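Local atomic coordinates of Hep_Hag family (Burkholderia pseudomallei, PDB entry 3S6L), a protein that probably mediates adhesion to host epithelial cells, as the YadA-like head of a trimeric autotransporter adhesin on the bacterial surface. Residues 99-104 with 113-118. Sequence-based numbering, arbitrary orientation.
Sequences GALASG and HSTAAA. With ZN (zinc ion), chain R.
The carbonyl oxygen of Ala116 takes two consecutive amides where the pairing of 99-104 with 113-118 runs out. Ser103 N reaches Ala116 O at 3.0 Å, tilted from the carbonyl plane. Gly104 N, longer at 3.2 Å from Ala116 O, arrives instead in that plane on a lone pair. Its N-H...O angle is almost straight at 178°. Ser107 OG adds a third hydrogen bond to the same oxygen. A regular parallel ladder precedes this fork: Leu101 N donates to Ser114 O at 2.9 Å, and Leu101 O receives Ala116 N. A weaker CA-H...O contact accompanies the second link, Thr115 CA lying 3.3 Å from Leu101 O. These rungs join equivalent strands of successive coils in the left-handed beta-roll of the YadA-like head, each coil stacking on the next in parallel register. Ala102 and Ala116 face the interior, where both meet Ala109 of strand 108-110, while Leu101 and Thr115 lie on the outer face. There a water bridges the two segments, donating to Gly99 O and Ser114 O and accepting from Thr115 OG1 at 2.8 Å. The hydroxyl gains this position by standing anti to its own carbonyl carbon (chi1 -57°), which leaves CG2 anti to the backbone N, in loose contact with Leu101 O. Small residues also meet at the turn before the strands: Ala100 CB packs 3.8 Å from Ser114 OG, a buried hydroxyl hydrogen-bonded to Gly111 O. At that end, too, the His113 ring lies obliquely near Gly99 O, and its NE2 binds a zinc ion at 2.1 Å together with OE1 of Gln98, the residue just ahead of Gly99.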
loop_
_atom_site.group_PDB
_atom_site.type_symbol
_atom_site.label_atom_id
_atom_site.label_comp_id
_atom_site.label_asym_id
_atom_site.label_seq_id
_atom_site.Cartn_x
_atom_site.Cartn_y
_atom_site.Cartn_z
ATOM N N GLY A 99 -2.552 -4.570 11.242
ATOM C CA GLY A 99 -1.540 -5.235 12.124
ATOM C C GLY A 99 -0.205 -5.515 11.439
ATOM O O GLY A 99 0.591 -6.347 11.905
ATOM N N ALA A 100 0.042 -4.848 10.307
ATOM C CA ALA A 100 1.281 -5.020 9.568
ATOM C C ALA A 100 2.357 -4.240 10.324
ATOM O O ALA A 100 2.072 -3.192 10.893
ATOM C CB ALA A 100 1.149 -4.489 8.141
ATOM N N LEU A 101 3.584 -4.747 10.323
ATOM C CA LEU A 101 4.677 -4.061 11.041
ATOM C C LEU A 101 5.927 -4.014 10.161
ATOM O O LEU A 101 6.401 -5.050 9.710
ATOM C CB LEU A 101 4.994 -4.728 12.388
ATOM C CG LEU A 101 6.180 -4.174 13.191
ATOM C CD1 LEU A 101 5.869 -2.786 13.808
ATOM C CD2 LEU A 101 6.631 -5.168 14.293
ATOM N N ALA A 102 6.411 -2.814 9.871
ATOM C CA ALA A 102 7.646 -2.663 9.142
ATOM C C ALA A 102 8.582 -1.988 10.139
ATOM O O ALA A 102 8.531 -0.771 10.323
ATOM C CB ALA A 102 7.428 -1.785 7.890
ATOM N N SER A 103 9.412 -2.789 10.799
ATOM C CA SER A 103 10.199 -2.278 11.913
ATOM C C SER A 103 11.659 -2.084 11.528
ATOM O O SER A 103 12.310 -1.274 12.119
ATOM C CB SER A 103 10.089 -3.187 13.132
ATOM O OG SER A 103 10.505 -4.469 12.751
ATOM N N GLY A 104 12.154 -2.840 10.542
ATOM C CA GLY A 104 13.522 -2.683 10.046
ATOM C C GLY A 104 13.696 -1.319 9.391
ATOM O O GLY A 104 12.741 -0.756 8.815
ATOM N N HIS A 113 -0.946 -8.439 9.090
ATOM C CA HIS A 113 -0.074 -9.213 9.998
ATOM C C HIS A 113 1.241 -9.680 9.364
ATOM O O HIS A 113 1.846 -10.663 9.829
ATOM C CB HIS A 113 -0.831 -10.400 10.646
ATOM C CG HIS A 113 -2.063 -9.984 11.387
ATOM N ND1 HIS A 113 -2.024 -9.438 12.657
ATOM C CD2 HIS A 113 -3.367 -10.004 11.024
ATOM C CE1 HIS A 113 -3.251 -9.148 13.048
ATOM N NE2 HIS A 113 -4.084 -9.487 12.078
ATOM N N SER A 114 1.698 -8.969 8.338
ATOM C CA SER A 114 3.029 -9.202 7.781
ATOM C C SER A 114 4.026 -8.435 8.650
ATOM O O SER A 114 3.665 -7.422 9.243
ATOM C CB SER A 114 3.130 -8.697 6.346
ATOM O OG SER A 114 2.849 -7.286 6.310
ATOM N N THR A 115 5.263 -8.917 8.713
ATOM C CA THR A 115 6.307 -8.316 9.552
ATOM C C THR A 115 7.596 -8.225 8.716
ATOM O O THR A 115 8.139 -9.245 8.280
ATOM C CB THR A 115 6.579 -9.145 10.870
ATOM O OG1 THR A 115 5.361 -9.294 11.631
ATOM C CG2 THR A 115 7.672 -8.470 11.774
ATOM N N ALA A 116 8.037 -7.012 8.442
ATOM C CA ALA A 116 9.319 -6.802 7.774
ATOM C C ALA A 116 10.262 -6.281 8.834
ATOM O O ALA A 116 10.278 -5.070 9.138
ATOM C CB ALA A 116 9.209 -5.831 6.621
ATOM N N ALA A 117 11.034 -7.212 9.397
ATOM C CA ALA A 117 11.780 -6.936 10.603
ATOM C C ALA A 117 13.237 -6.570 10.339
ATOM O O ALA A 117 13.803 -5.761 11.053
ATOM C CB ALA A 117 11.670 -8.134 11.583
ATOM N N ALA A 118 13.844 -7.184 9.325
ATOM C CA ALA A 118 15.278 -7.021 9.052
ATOM C C ALA A 118 15.497 -5.729 8.256
ATOM O O ALA A 118 14.589 -5.317 7.550
ATOM C CB ALA A 118 15.813 -8.230 8.288
HETATM ZN ZN ZN R . -6.052 -8.949 12.490
HETATM O O HOH W 1 2.878 -8.060 12.212
#